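PDB 3FHV: prepilin from Salmonella typhi, which probably assembles as the major subunit of type IVb pili, the surface fibres thought to attach the typhoid bacterium to the host chloride channel CFTR. Local coordinates for residues T34-T40 against I73-P77; I119-H124 against A134-T139. All blocks are in the same frame, centred on the assembly; numbering follows the deposited sequence.

Contact 1: residues T34-T40 against I73-P77; sequences TSGAKMT and IVVAP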
loop_
_atom_site.group_PDB
_atom_site.type_symbol
_atom_site.label_atom_id
_atom_site.label_comp_id
_atom_site.label_asym_id
_atom_site.label_seq_id
_atom_site.Cartn_x
_atom_site.Cartn_y
_atom_site.Cartn_z
ATOM N N THR A 34 2.653 4.779 23.412
ATOM C CA THR A 34 1.958 5.553 24.433
ATOM C C THR A 34 1.462 6.895 23.898
ATOM O O THR A 34 0.894 7.696 24.635
ATOM C CB THR A 34 2.869 5.808 25.655
ATOM O OG1 THR A 34 4.001 6.586 25.260
ATOM C CG2 THR A 34 3.352 4.490 26.238
ATOM N N SER A 35 1.686 7.150 22.615
ATOM C CA SER A 35 1.225 8.400 22.021
ATOM C C SER A 35 1.074 8.259 20.515
ATOM O O SER A 35 1.815 7.508 19.870
ATOM C CB SER A 35 2.198 9.541 22.318
ATOM O OG SER A 35 3.343 9.462 21.489
ATOM N N GLY A 36 0.114 8.989 19.960
ATOM C CA GLY A 36 -0.099 8.938 18.527
ATOM C C GLY A 36 1.086 9.515 17.771
ATOM O O GLY A 36 1.434 9.037 16.696
ATOM N N ALA A 37 1.716 10.540 18.336
ATOM C CA ALA A 37 2.863 11.158 17.685
ATOM C C ALA A 37 3.943 10.132 17.365
ATOM O O ALA A 37 4.492 10.125 16.263
ATOM C CB ALA A 37 3.436 12.256 18.565
ATOM N N LYS A 38 4.240 9.257 18.323
ATOM C CA LYS A 38 5.274 8.242 18.130
ATOM C C LYS A 38 4.843 7.115 17.209
ATOM O O LYS A 38 5.606 6.662 16.359
ATOM C CB LYS A 38 5.697 7.650 19.476
ATOM C CG LYS A 38 6.759 6.568 19.365
ATOM C CD LYS A 38 8.033 7.128 18.743
ATOM C CE LYS A 38 9.158 6.101 18.723
ATOM N NZ LYS A 38 10.386 6.700 18.132
ATOM N N MET A 39 3.617 6.647 17.390
ATOM C CA MET A 39 3.095 5.562 16.569
ATOM C C MET A 39 2.987 5.996 15.108
ATOM O O MET A 39 3.295 5.217 14.193
ATOM C CB MET A 39 1.721 5.130 17.097
ATOM C CG MET A 39 1.095 3.970 16.340
ATOM S SD MET A 39 -0.371 3.343 17.181
ATOM C CE MET A 39 -0.477 1.701 16.460
ATOM N N THR A 40 2.553 7.237 14.901
ATOM C CA THR A 40 2.393 7.773 13.554
ATOM C C THR A 40 3.761 7.967 12.892
ATOM O O THR A 40 3.933 7.660 11.717
ATOM C CB THR A 40 1.604 9.102 13.582
ATOM O OG1 THR A 40 0.274 8.856 14.069
ATOM C CG2 THR A 40 1.507 9.712 12.181
ATOM N N ILE A 73 -3.686 13.793 10.481
ATOM C CA ILE A 73 -4.088 12.391 10.586
ATOM C C ILE A 73 -3.193 11.829 11.689
ATOM O O ILE A 73 -1.977 12.027 11.660
ATOM C CB ILE A 73 -3.798 11.586 9.288
ATOM C CG1 ILE A 73 -4.624 12.128 8.117
ATOM C CG2 ILE A 73 -4.135 10.096 9.511
ATOM C CD1 ILE A 73 -4.248 11.514 6.781
ATOM N N VAL A 74 -3.790 11.154 12.661
ATOM C CA VAL A 74 -3.013 10.561 13.742
ATOM C C VAL A 74 -3.431 9.113 14.001
ATOM O O VAL A 74 -4.623 8.812 14.123
ATOM C CB VAL A 74 -3.172 11.353 15.062
ATOM C CG1 VAL A 74 -2.280 10.736 16.142
ATOM C CG2 VAL A 74 -2.814 12.825 14.846
ATOM N N VAL A 75 -2.442 8.225 14.047
ATOM C CA VAL A 75 -2.661 6.813 14.337
ATOM C C VAL A 75 -2.220 6.689 15.784
ATOM O O VAL A 75 -1.068 6.979 16.113
ATOM C CB VAL A 75 -1.780 5.898 13.462
ATOM C CG1 VAL A 75 -1.988 4.433 13.862
ATOM C CG2 VAL A 75 -2.140 6.095 11.985
ATOM N N ALA A 76 -3.133 6.269 16.652
ATOM C CA ALA A 76 -2.809 6.181 18.067
ATOM C C ALA A 76 -3.289 4.896 18.728
ATOM O O ALA A 76 -4.298 4.312 18.333
ATOM C CB ALA A 76 -3.387 7.393 18.801
ATOM N N PRO A 77 -2.555 4.440 19.756
ATOM C CA PRO A 77 -2.916 3.218 20.471
ATOM C C PRO A 77 -4.218 3.433 21.229
ATOM O O PRO A 77 -4.491 4.533 21.701
ATOM C CB PRO A 77 -1.732 3.011 21.408
ATOM C CG PRO A 77 -1.348 4.434 21.756
ATOM C CD PRO A 77 -1.399 5.105 20.392
#

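Contact 2: residues I119-H124 against A134-T139; sequences INGNNH and ASSECT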
loop_
_atom_site.group_PDB
_atom_site.type_symbol
_atom_site.label_atom_id
_atom_site.label_comp_id
_atom_site.label_asym_id
_atom_site.label_seq_id
_atom_site.Cartn_x
_atom_site.Cartn_y
_atom_site.Cartn_z
ATOM N N ILE A 119 -18.004 9.685 13.924
ATOM C CA ILE A 119 -18.142 10.935 13.182
ATOM C C ILE A 119 -18.409 11.966 14.264
ATOM O O ILE A 119 -19.478 11.965 14.881
ATOM C CB ILE A 119 -19.321 10.905 12.195
ATOM C CG1 ILE A 119 -19.125 9.777 11.179
ATOM C CG2 ILE A 119 -19.410 12.253 11.448
ATOM C CD1 ILE A 119 -20.250 9.666 10.165
ATOM N N ASN A 120 -17.423 12.825 14.507
ATOM C CA ASN A 120 -17.528 13.837 15.547
ATOM C C ASN A 120 -17.861 13.119 16.863
ATOM O O ASN A 120 -17.171 12.166 17.228
ATOM C CB ASN A 120 -18.584 14.862 15.136
ATOM C CG ASN A 120 -18.200 15.581 13.844
ATOM O OD1 ASN A 120 -19.031 15.818 12.955
ATOM N ND2 ASN A 120 -16.929 15.930 13.739
ATOM N N GLY A 121 -18.910 13.535 17.567
ATOM C CA GLY A 121 -19.224 12.870 18.825
ATOM C C GLY A 121 -20.134 11.658 18.697
ATOM O O GLY A 121 -20.771 11.263 19.666
ATOM N N ASN A 122 -20.187 11.052 17.517
ATOM C CA ASN A 122 -21.052 9.896 17.292
ATOM C C ASN A 122 -20.221 8.646 17.045
ATOM O O ASN A 122 -19.589 8.518 16.002
ATOM C CB ASN A 122 -21.956 10.171 16.095
ATOM C CG ASN A 122 -22.767 11.437 16.270
ATOM O OD1 ASN A 122 -23.743 11.450 17.008
ATOM N ND2 ASN A 122 -22.354 12.510 15.605
ATOM N N ASN A 123 -20.247 7.721 18.000
ATOM C CA ASN A 123 -19.458 6.500 17.898
ATOM C C ASN A 123 -20.255 5.273 17.488
ATOM O O ASN A 123 -20.947 4.654 18.298
ATOM C CB ASN A 123 -18.747 6.243 19.228
ATOM C CG ASN A 123 -17.753 5.105 19.150
ATOM O OD1 ASN A 123 -17.593 4.467 18.105
ATOM N ND2 ASN A 123 -17.077 4.839 20.265
ATOM N N HIS A 124 -20.154 4.924 16.209
ATOM C CA HIS A 124 -20.852 3.763 15.669
ATOM C C HIS A 124 -20.063 2.483 15.916
ATOM O O HIS A 124 -19.417 1.954 15.011
ATOM C CB HIS A 124 -21.110 3.941 14.172
ATOM C CG HIS A 124 -21.905 5.165 13.837
ATOM N ND1 HIS A 124 -21.317 6.364 13.497
ATOM C CD2 HIS A 124 -23.242 5.375 13.790
ATOM C CE1 HIS A 124 -22.258 7.260 13.255
ATOM N NE2 HIS A 124 -23.435 6.685 13.426
ATOM N N ALA A 134 -24.564 9.452 8.030
ATOM C CA ALA A 134 -23.451 10.347 7.753
ATOM C C ALA A 134 -23.907 11.748 7.353
ATOM O O ALA A 134 -23.405 12.741 7.887
ATOM C CB ALA A 134 -22.559 9.753 6.669
ATOM N N SER A 135 -24.856 11.827 6.421
ATOM C CA SER A 135 -25.366 13.120 5.957
ATOM C C SER A 135 -25.786 14.003 7.125
ATOM O O SER A 135 -25.591 15.221 7.114
ATOM C CB SER A 135 -26.574 12.925 5.034
ATOM O OG SER A 135 -26.216 12.216 3.864
ATOM N N SER A 136 -26.368 13.384 8.138
ATOM C CA SER A 136 -26.835 14.131 9.289
ATOM C C SER A 136 -25.713 14.462 10.268
ATOM O O SER A 136 -25.579 15.610 10.701
ATOM C CB SER A 136 -27.952 13.342 9.982
ATOM O OG SER A 136 -28.426 14.000 11.146
ATOM N N GLU A 137 -24.896 13.469 10.607
ATOM C CA GLU A 137 -23.811 13.680 11.557
ATOM C C GLU A 137 -22.622 14.488 11.043
ATOM O O GLU A 137 -21.926 15.120 11.827
ATOM C CB GLU A 137 -23.320 12.342 12.099
ATOM C CG GLU A 137 -24.398 11.554 12.816
ATOM C CD GLU A 137 -23.874 10.250 13.357
ATOM O OE1 GLU A 137 -22.787 9.834 12.902
ATOM O OE2 GLU A 137 -24.542 9.637 14.215
ATOM N N CYS A 138 -22.373 14.455 9.738
ATOM C CA CYS A 138 -21.274 15.227 9.168
ATOM C C CYS A 138 -21.757 16.666 9.103
ATOM O O CYS A 138 -22.808 16.934 8.540
ATOM C CB CYS A 138 -20.943 14.747 7.758
ATOM S SG CYS A 138 -20.213 13.077 7.646
ATOM N N THR A 139 -20.986 17.585 9.672
ATOM C CA THR A 139 -21.374 18.993 9.707
ATOM C C THR A 139 -20.887 19.828 8.525
ATOM O O THR A 139 -19.884 19.511 7.885
ATOM C CB THR A 139 -20.905 19.644 11.028
ATOM O OG1 THR A 139 -19.526 19.327 11.258
ATOM C CG2 THR A 139 -21.736 19.123 12.193
HETATM O O HOH W 1 -22.408 15.321 14.373
#

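Contact 1: residues T34-T40 against I73-P77
The peptide joining Ala76 to Pro77 takes the thioether of Met39 on one face: SD lies over the plane, 3.6 Å from Pro77 N. Pro77 CD meets both this sulfur, at 3.8 Å, and the backbone carbon of Ser35. Met39 reaches this place because CG is anti to its backbone N (chi1 -178°) and the rest of the chain is extended; on the way it crosses Val75 at about a right angle, with SD 3.8 Å from Val75 CG1. The side chain also touches Phe89 of strand 88-96 and Thr21 and Met25 of helix 8-25. One residue further along the helix, Thr40 binds the strand backbone directly. With OG1 turned beside its own backbone N, the hydroxyl accepts from Val75 N at 2.8 Å and 162°, taking up a strand N-H with a side chain. Gly36, at the first turn, brings bare backbone against the strand: its CA is 3.3 Å from Val75 O, a CA-H...O contact, and 3.6 Å from Ala76 CB. Ser35 caps this turn, its OG accepting from Lys38 N. On the strand, Ile73 pairs with Leu65, whereas two residues on Val75 meets the helix instead. The start of helix 36-45, part of the connection between the N-terminal helix and the sheet as in type IV pilins, crosses strand 73-77, their short axes 103° apart.

Contact 2: residues I119-H124 against A134-T139
Glu137 lies against Ile119 and Asn122 along its whole length. Its CB is 4.0 Å from Ile119 CG2 and also approaches the amide of Asn122, and CG follows the same amide, 3.6 Å from Asn122 ND2. At CD the flat groups come together: the carboxylate and the Asn122 amide are stacked with planes 15° apart, CD being 3.3 Å from Asn122 CG. Both carboxylate oxygens lie against Asn122 CB, OE2 at 3.2 Å, and OE1 also touches Ile119, 3.7 Å from its CB. At the tip the carboxylate faces the edge of the His124 ring, the planes 34° apart, but the modelled spacing there is too tight for details to be trusted. An extended chain beyond CG (chi2 -179°) carries the acid this far from the helix. Asn122 is itself fixed by the type II' turn from Ile119 to Asn122: ND2 donates to Ile119 O at 3.0 Å, and that carbonyl also accepts from Asn122 N, so two bonds from one residue hold it. A water donates to Glu137 O at 2.6 Å and receives a weak bond from Asn122 ND2, bridging helix end and turn. Beside the acid, Ile119 CD1 packs on Ala134 CB, and CG2 lies 4.0 Å from Cys138 SG. Cys138, just past the end of helix 131-137, is disulfide-bonded to Cys101 of helix 98-111, and His124 ND1 is hydrogen-bonded to Ile117 O; the end of helix 131-137 packs against the hairpin of strands 116-119 and 122-124, and helix 98-111 also touches Ile119.

How the contacts relate
Contact 1 closes along the chain before contact 2 opens, and the two lie on opposite sides of the chain's centre, with centres 23 Å apart and nearest atoms about 13 Å apart. They do not touch, yet both reach the same antiparallel sheet. Residues 73-77 belong to an inner strand, 72-78, whereas 122-124 is one of the outermost strands, with 88-96, 148-154 and 116-119 in between. One short helix, 36-45, thus meets an inner strand and another, 131-137, an end of the sheet. Contact 2 includes one cysteine of the disulfide that, as in other type IV pilins, probably bounds the C-terminal D-region of this globular domain.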